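Local coordinates for protein aromatic-L-amino-acid decarboxylase (Catharanthus roseus, PDB 6EEW) that decarboxylates L-tryptophan to tryptamine and 5-hydroxy-L-tryptophan to serotonin as a homodimer that uses pyridoxal 5'-phosphate, at residues A[135-140]-A[153-158]; A[208-213]-A[218-223]; A[406-411]-A[484-489]. All coordinates share one frame; numbering follows the deposited sequence.

How the interactions relate
All three contacts are apolar, yet they occupy different places. Interactions 1 and 2 both belong to the part of the chain around the seven-stranded sheet, centres 31 Å apart, and both touch the second subunit; each joins a helix to chain at or leading into a strand that is outermost within this chain. Interaction 1 is the more buried, a methionine laid over a phenylalanine face, whereas interaction 2 is a partly buried contact of one isoleucine branch with a helix cysteine. Interaction 3 lies on the opposite side of the chain's centre from interaction 1, away from the annotated sites and the other subunit; there two helices meet through slid-apart tryptophans, and the buried area is the largest, 221 Å².

Interaction 1 of 3, residues A[135-140]-A[153-158]; sequences LEMIVM and FMFSGT
Met-137 lies across one face of the Phe-155 ring, and this pair makes up the tight part of the contact. The evidence is in the position of Met-137 CG, 4.1 Å from the ring centroid and only 9° off the ring normal, a CH-pi approach over the middle of the face. Met-137 SD stands farther out above the same ring, 4.9 Å from its centroid, as a more distant Met-aromatic contact. Because the methionine chain bends at its last torsion (chi3 66°), the methyl turns back to the ring, where Met-137 CE meets Phe-155 CD1 at 3.7 Å. The sulfur thus sits at the crest of an arch whose two feet, CB and CE, rest near opposite sides of the ring.

The other part is looser. Met-140 reaches the ring only at its edge, with Met-140 CB 4.4 Å from Phe-155 CE2. Beyond the ring the chain opens toward solvent at Ser-156 and Thr-158. The Asp-141 carboxylate accepts hydrogen bonds from the backbone N-H groups of Phe-155 (OD1) and Ser-156 (OD2), tying the loop to the helix.

Arg-60 of the second subunit packs on both Met-137 and Phe-155. Within the chain, the contact fastens helix 130-146 to the loop leading into strand 160-164, outermost within this chain, with Met-140 touching its Ile-163 and neighbouring Val-139 packing on Trp-379 of helix 375-409.

Interaction 2 of 3, residues A[208-213]-A[218-223]; sequences KTCKLA and NNIRLI
The beta-alpha-beta unit formed by strand 194-199, helix 206-212 and strand 220-223 packs its helix on its second strand here through Ile-220, whose side chain presses against Cys-210 and the backbone N of Lys-211. The CA atoms of Cys-210 and Ile-220, the closest pair across the segments, are 6.9 Å apart. Both residues point their CB atoms at the opposing segment, and the contact falls on a few carbons. Ile-220 CD1 comes to 3.4 Å from Cys-210 CB, tighter than an ordinary carbon-carbon contact, and Ile-220 CG1 follows at 3.6 Å from the same Cys-210 CB. The longer isoleucine branch therefore does the touching. It is fully extended (chi2 177°), which carries the terminal methyl forward to the helix backbone, where Ile-220 CD1 also lies 3.7 Å from Lys-211 N. The thiol takes little part: Cys-210 SG is turned anti to its carbonyl carbon (chi1 -64°), leaving the CB to meet the methyl.

In this unit the two strands run parallel as neighbours in the seven-stranded sheet, and the helix covers one side of them. Cys-210 consequently packs on Cys-196 of strand 194-199 as well as on Ile-220 of strand 220-223, spanning both, while Ile-220 also touches Ile-215 in the loop joining helix to strand.

Lys-211 contributes the first carbon of its side chain at the periphery, with Lys-211 CB 4.4 Å from Ile-220 CD1. Its extended chain then leads away to the dimer interface, where the ammonium is hydrogen-bonded to the backbone oxygens of Thr-343 and Arg-340 of the second subunit. The Ile-220 side chain lies about 8 Å from that of the tryptophan-binding residue His-203, whose side chain touches Leu-222, two residues along the same strand.

Interaction 3 of 3, residues A[406-411]-A[484-489]; sequences EWVRSD and RVWDLI
Trp-407 and Trp-486 meet with their indoles nearly parallel, planes at 16°, but slid so far apart that they barely overlap: the five-membered rings have centroids 5.2 Å from each other. Instead, the contact is carried by ring against stem. Trp-407 CB sits over the face of the Trp-486 five-membered ring, 3.8 Å from its centroid, and Trp-407 CE3 approaches Trp-486 CB at 3.8 Å.

Different first torsions bring the two indoles into this arrangement. In Trp-486, CG is anti to the backbone N (chi1 175°), which extends the indole toward the other helix; in Trp-407, CG is anti to the carbonyl carbon (chi1 -65°), and the indole runs back the other way. The far end of the Trp-486 benzo ring meets Val-408, whose CG2 lies 3.9 Å from Trp-486 CZ3, while Asp-411 CB comes to the ring edge near its plane, 4.2 Å from Trp-486 CZ2. The Asp-411 carboxylate is engaged elsewhere, in a salt bridge with Arg-413.

The contact joins the last turns of helix 375-409 to helix 479-496, with Val-408 and Ile-489 both resting on Phe-414 of strand 414-416.

Interaction 1 of 3, residues A[135-140]-A[153-158]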
# COMPACT_ATOMS: atom_id res chain seq x y z
N LEU A 135 -9.60 4.61 -15.92
CA LEU A 135 -8.25 4.87 -16.40
C LEU A 135 -7.31 3.76 -15.96
O LEU A 135 -6.36 3.46 -16.67
CB LEU A 135 -7.75 6.22 -15.89
CG LEU A 135 -6.33 6.57 -16.38
CD1 LEU A 135 -6.29 6.81 -17.90
CD2 LEU A 135 -5.75 7.78 -15.65
N GLU A 136 -7.55 3.16 -14.79
CA GLU A 136 -6.67 2.05 -14.41
C GLU A 136 -6.83 0.87 -15.35
O GLU A 136 -5.83 0.27 -15.78
CB GLU A 136 -6.95 1.63 -12.97
CG GLU A 136 -6.02 0.53 -12.47
CD GLU A 136 -5.83 0.57 -10.96
OE1 GLU A 136 -6.07 1.65 -10.36
OE2 GLU A 136 -5.39 -0.45 -10.39
N MET A 137 -8.07 0.52 -15.68
CA MET A 137 -8.27 -0.55 -16.66
C MET A 137 -7.57 -0.23 -17.98
O MET A 137 -6.86 -1.08 -18.55
CB MET A 137 -9.76 -0.78 -16.87
CG MET A 137 -10.52 -1.16 -15.63
SD MET A 137 -12.30 -1.15 -15.91
CE MET A 137 -12.49 -2.50 -17.08
N ILE A 138 -7.76 0.99 -18.48
CA ILE A 138 -7.16 1.36 -19.76
C ILE A 138 -5.64 1.28 -19.69
O ILE A 138 -4.98 0.77 -20.61
CB ILE A 138 -7.62 2.77 -20.19
CG1 ILE A 138 -9.12 2.80 -20.45
CG2 ILE A 138 -6.92 3.17 -21.43
CD1 ILE A 138 -9.67 4.21 -20.55
N VAL A 139 -5.04 1.81 -18.62
CA VAL A 139 -3.58 1.81 -18.51
C VAL A 139 -3.05 0.39 -18.42
O VAL A 139 -1.99 0.07 -18.98
CB VAL A 139 -3.12 2.65 -17.31
CG1 VAL A 139 -1.73 2.18 -16.82
CG2 VAL A 139 -3.12 4.12 -17.67
N MET A 140 -3.77 -0.49 -17.72
CA MET A 140 -3.30 -1.87 -17.64
C MET A 140 -3.36 -2.56 -18.99
O MET A 140 -2.47 -3.34 -19.33
CB MET A 140 -4.10 -2.64 -16.59
CG MET A 140 -3.73 -2.26 -15.16
SD MET A 140 -2.02 -2.65 -14.73
CE MET A 140 -2.09 -4.41 -14.47
N PHE A 153 -4.96 -11.62 -20.91
CA PHE A 153 -4.57 -10.83 -19.75
C PHE A 153 -5.17 -9.43 -19.78
O PHE A 153 -4.74 -8.57 -18.99
CB PHE A 153 -3.04 -10.73 -19.66
CG PHE A 153 -2.36 -12.04 -19.36
CD1 PHE A 153 -2.21 -12.46 -18.04
CD2 PHE A 153 -1.87 -12.84 -20.39
CE1 PHE A 153 -1.58 -13.66 -17.72
CE2 PHE A 153 -1.23 -14.04 -20.10
CZ PHE A 153 -1.09 -14.46 -18.75
N MET A 154 -6.09 -9.15 -20.70
CA MET A 154 -6.58 -7.79 -20.90
C MET A 154 -8.06 -7.69 -20.58
O MET A 154 -8.84 -8.62 -20.85
CB MET A 154 -6.35 -7.32 -22.35
CG MET A 154 -4.93 -7.38 -22.77
SD MET A 154 -4.68 -6.84 -24.47
CE MET A 154 -2.93 -7.18 -24.60
N PHE A 155 -8.44 -6.53 -20.06
CA PHE A 155 -9.85 -6.25 -19.84
C PHE A 155 -10.61 -6.25 -21.16
O PHE A 155 -11.75 -6.74 -21.23
CB PHE A 155 -10.00 -4.90 -19.12
CG PHE A 155 -9.61 -4.93 -17.67
CD1 PHE A 155 -10.45 -5.52 -16.72
CD2 PHE A 155 -8.42 -4.37 -17.24
CE1 PHE A 155 -10.10 -5.55 -15.37
CE2 PHE A 155 -8.06 -4.40 -15.90
CZ PHE A 155 -8.91 -4.99 -14.95
N SER A 156 -10.00 -5.69 -22.21
CA SER A 156 -10.61 -5.76 -23.54
C SER A 156 -10.76 -7.20 -24.03
O SER A 156 -11.61 -7.46 -24.89
CB SER A 156 -9.78 -4.96 -24.55
OG SER A 156 -8.45 -5.44 -24.60
N GLY A 157 -9.97 -8.13 -23.50
CA GLY A 157 -10.13 -9.55 -23.77
C GLY A 157 -10.85 -10.28 -22.65
O GLY A 157 -11.97 -9.90 -22.26
N THR A 158 -10.21 -11.31 -22.08
CA THR A 158 -10.85 -12.15 -21.07
C THR A 158 -10.13 -12.18 -19.73
O THR A 158 -10.54 -12.94 -18.85
CB THR A 158 -10.95 -13.58 -21.58
OG1 THR A 158 -9.63 -14.11 -21.74
CG2 THR A 158 -11.70 -13.62 -22.91

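Interaction 2 of 3, residues A[208-213]-A[218-223]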
# COMPACT_ATOMS: atom_id res chain seq x y z
N LYS A 208 8.12 -16.08 3.07
CA LYS A 208 7.33 -15.25 3.96
C LYS A 208 5.90 -15.14 3.45
O LYS A 208 4.94 -15.32 4.20
CB LYS A 208 7.97 -13.87 4.09
CG LYS A 208 7.09 -12.83 4.79
CD LYS A 208 7.82 -11.52 4.93
CE LYS A 208 6.95 -10.46 5.57
NZ LYS A 208 7.75 -9.23 5.82
N THR A 209 5.76 -14.85 2.16
CA THR A 209 4.44 -14.77 1.55
C THR A 209 3.67 -16.08 1.70
O THR A 209 2.51 -16.08 2.10
CB THR A 209 4.58 -14.39 0.07
OG1 THR A 209 5.05 -13.04 -0.02
CG2 THR A 209 3.25 -14.48 -0.62
N CYS A 210 4.32 -17.21 1.40
CA CYS A 210 3.62 -18.49 1.55
C CYS A 210 3.12 -18.67 2.98
O CYS A 210 1.99 -19.11 3.21
CB CYS A 210 4.54 -19.64 1.16
SG CYS A 210 5.04 -19.64 -0.60
N LYS A 211 3.97 -18.36 3.96
CA LYS A 211 3.58 -18.50 5.36
C LYS A 211 2.39 -17.60 5.68
O LYS A 211 1.46 -18.01 6.38
CB LYS A 211 4.77 -18.18 6.26
CG LYS A 211 4.47 -18.21 7.75
CD LYS A 211 5.69 -17.81 8.57
CE LYS A 211 5.41 -17.96 10.05
NZ LYS A 211 6.59 -17.65 10.91
N LEU A 212 2.41 -16.37 5.16
CA LEU A 212 1.29 -15.46 5.38
C LEU A 212 -0.03 -16.05 4.91
O LEU A 212 -1.08 -15.78 5.51
CB LEU A 212 1.54 -14.12 4.69
CG LEU A 212 2.72 -13.33 5.25
CD1 LEU A 212 2.76 -11.95 4.62
CD2 LEU A 212 2.61 -13.21 6.78
N ALA A 213 -0.01 -16.83 3.82
CA ALA A 213 -1.23 -17.43 3.28
C ALA A 213 -1.65 -18.68 4.02
O ALA A 213 -2.70 -19.24 3.71
CB ALA A 213 -1.06 -17.75 1.80
N ASN A 218 6.49 -26.88 6.30
CA ASN A 218 7.16 -27.91 5.52
C ASN A 218 6.65 -28.03 4.09
O ASN A 218 7.22 -28.81 3.32
CB ASN A 218 7.05 -29.27 6.22
CG ASN A 218 7.93 -29.36 7.43
OD1 ASN A 218 8.98 -28.72 7.49
ND2 ASN A 218 7.51 -30.16 8.42
N ASN A 219 5.62 -27.29 3.70
CA ASN A 219 5.11 -27.35 2.34
C ASN A 219 5.57 -26.17 1.49
O ASN A 219 5.03 -25.94 0.40
CB ASN A 219 3.58 -27.44 2.34
CG ASN A 219 3.08 -28.74 2.93
OD1 ASN A 219 3.86 -29.64 3.24
ND2 ASN A 219 1.76 -28.87 3.04
N ILE A 220 6.57 -25.43 1.97
CA ILE A 220 7.21 -24.34 1.23
C ILE A 220 8.56 -24.87 0.78
O ILE A 220 9.43 -25.12 1.62
CB ILE A 220 7.37 -23.09 2.10
CG1 ILE A 220 6.01 -22.60 2.62
CG2 ILE A 220 8.07 -21.99 1.33
CD1 ILE A 220 6.10 -21.40 3.57
N ARG A 221 8.73 -25.09 -0.53
CA ARG A 221 9.90 -25.79 -1.08
C ARG A 221 10.72 -24.87 -1.98
O ARG A 221 10.21 -24.32 -2.96
CB ARG A 221 9.45 -27.05 -1.82
CG ARG A 221 8.58 -27.96 -0.94
CD ARG A 221 8.49 -29.37 -1.49
NE ARG A 221 9.81 -30.00 -1.53
CZ ARG A 221 10.10 -31.05 -2.29
NH1 ARG A 221 9.17 -31.59 -3.07
NH2 ARG A 221 11.33 -31.56 -2.27
N LEU A 222 12.00 -24.71 -1.63
CA LEU A 222 12.96 -23.96 -2.44
C LEU A 222 13.72 -24.90 -3.38
O LEU A 222 14.41 -25.82 -2.93
CB LEU A 222 13.94 -23.20 -1.55
CG LEU A 222 13.50 -22.12 -0.57
CD1 LEU A 222 14.75 -21.53 0.07
CD2 LEU A 222 12.67 -21.03 -1.24
N ILE A 223 13.61 -24.65 -4.68
CA ILE A 223 14.26 -25.46 -5.71
C ILE A 223 15.75 -25.11 -5.76
O ILE A 223 16.12 -23.97 -6.07
CB ILE A 223 13.59 -25.24 -7.07
CG1 ILE A 223 12.09 -25.44 -6.94
CG2 ILE A 223 14.13 -26.25 -8.06
CD1 ILE A 223 11.32 -24.80 -8.07

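Interaction 3 of 3, residues A[406-411]-A[484-489]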
# COMPACT_ATOMS: atom_id res chain seq x y z
N GLU A 406 32.40 -4.66 -19.72
CA GLU A 406 33.55 -4.71 -20.62
C GLU A 406 34.79 -4.15 -19.95
O GLU A 406 35.87 -4.74 -20.03
CB GLU A 406 33.21 -3.94 -21.89
CG GLU A 406 32.01 -4.50 -22.63
CD GLU A 406 31.58 -3.63 -23.79
OE1 GLU A 406 32.37 -2.75 -24.20
OE2 GLU A 406 30.45 -3.82 -24.29
N TRP A 407 34.64 -3.03 -19.24
CA TRP A 407 35.75 -2.49 -18.46
C TRP A 407 36.28 -3.53 -17.47
O TRP A 407 37.49 -3.77 -17.39
CB TRP A 407 35.32 -1.23 -17.70
CG TRP A 407 34.96 -0.09 -18.58
CD1 TRP A 407 35.37 0.13 -19.86
CD2 TRP A 407 34.09 1.00 -18.24
NE1 TRP A 407 34.82 1.29 -20.34
CE2 TRP A 407 34.02 1.84 -19.37
CE3 TRP A 407 33.35 1.34 -17.10
CZ2 TRP A 407 33.26 3.00 -19.39
CZ3 TRP A 407 32.59 2.49 -17.12
CH2 TRP A 407 32.55 3.31 -18.26
N VAL A 408 35.38 -4.17 -16.72
CA VAL A 408 35.82 -5.14 -15.72
C VAL A 408 36.58 -6.29 -16.36
O VAL A 408 37.63 -6.73 -15.85
CB VAL A 408 34.62 -5.66 -14.90
CG1 VAL A 408 35.05 -6.84 -14.05
CG2 VAL A 408 34.05 -4.55 -14.03
N ARG A 409 36.09 -6.80 -17.50
CA ARG A 409 36.78 -7.91 -18.16
C ARG A 409 38.17 -7.51 -18.64
O ARG A 409 39.04 -8.38 -18.78
CB ARG A 409 35.97 -8.45 -19.34
CG ARG A 409 34.66 -9.12 -18.93
CD ARG A 409 33.98 -9.75 -20.13
NE ARG A 409 32.67 -10.31 -19.81
CZ ARG A 409 32.49 -11.50 -19.26
NH1 ARG A 409 33.54 -12.27 -18.98
NH2 ARG A 409 31.26 -11.93 -18.99
N SER A 410 38.40 -6.22 -18.90
CA SER A 410 39.73 -5.79 -19.32
C SER A 410 40.74 -5.86 -18.19
O SER A 410 41.94 -5.73 -18.45
CB SER A 410 39.69 -4.36 -19.87
OG SER A 410 38.81 -4.27 -20.97
N ASP A 411 40.30 -6.08 -16.95
CA ASP A 411 41.20 -6.15 -15.80
C ASP A 411 41.25 -7.59 -15.32
O ASP A 411 40.26 -8.13 -14.82
CB ASP A 411 40.75 -5.22 -14.68
CG ASP A 411 41.79 -5.09 -13.58
OD1 ASP A 411 42.46 -6.10 -13.28
OD2 ASP A 411 41.95 -3.97 -13.03
N ARG A 484 33.60 7.16 -13.60
CA ARG A 484 34.29 7.56 -12.38
C ARG A 484 34.18 6.49 -11.29
O ARG A 484 35.12 6.30 -10.52
CB ARG A 484 33.74 8.89 -11.86
CG ARG A 484 33.93 10.06 -12.81
CD ARG A 484 33.71 11.36 -12.05
NE ARG A 484 32.41 11.40 -11.38
CZ ARG A 484 32.00 12.41 -10.61
NH1 ARG A 484 32.79 13.46 -10.43
NH2 ARG A 484 30.81 12.36 -10.03
N VAL A 485 33.06 5.77 -11.23
CA VAL A 485 32.97 4.66 -10.28
C VAL A 485 34.02 3.61 -10.61
O VAL A 485 34.70 3.09 -9.72
CB VAL A 485 31.57 4.04 -10.29
CG1 VAL A 485 31.60 2.72 -9.53
CG2 VAL A 485 30.57 4.98 -9.64
N TRP A 486 34.16 3.27 -11.88
CA TRP A 486 35.16 2.29 -12.27
C TRP A 486 36.57 2.78 -11.95
O TRP A 486 37.41 2.02 -11.45
CB TRP A 486 35.01 1.94 -13.74
CG TRP A 486 36.07 1.03 -14.24
CD1 TRP A 486 36.91 1.24 -15.30
CD2 TRP A 486 36.45 -0.23 -13.67
NE1 TRP A 486 37.76 0.17 -15.44
CE2 TRP A 486 37.50 -0.74 -14.45
CE3 TRP A 486 35.98 -0.97 -12.58
CZ2 TRP A 486 38.10 -1.96 -14.18
CZ3 TRP A 486 36.58 -2.19 -12.31
CH2 TRP A 486 37.63 -2.67 -13.11
N ASP A 487 36.85 4.06 -12.23
CA ASP A 487 38.14 4.62 -11.86
C ASP A 487 38.39 4.49 -10.36
O ASP A 487 39.47 4.08 -9.92
CB ASP A 487 38.21 6.09 -12.27
CG ASP A 487 38.31 6.27 -13.77
OD1 ASP A 487 38.84 5.36 -14.45
OD2 ASP A 487 37.83 7.31 -14.28
N LEU A 488 37.37 4.81 -9.55
CA LEU A 488 37.51 4.72 -8.10
C LEU A 488 37.76 3.28 -7.66
O LEU A 488 38.58 3.02 -6.77
CB LEU A 488 36.26 5.27 -7.42
CG LEU A 488 36.22 5.21 -5.88
CD1 LEU A 488 37.29 6.11 -5.28
CD2 LEU A 488 34.83 5.51 -5.32
N ILE A 489 37.02 2.34 -8.24
CA ILE A 489 37.20 0.93 -7.91
C ILE A 489 38.64 0.52 -8.17
O ILE A 489 39.28 -0.13 -7.33
CB ILE A 489 36.20 0.07 -8.70
CG1 ILE A 489 34.76 0.44 -8.31
CG2 ILE A 489 36.50 -1.41 -8.49
CD1 ILE A 489 33.68 -0.31 -9.07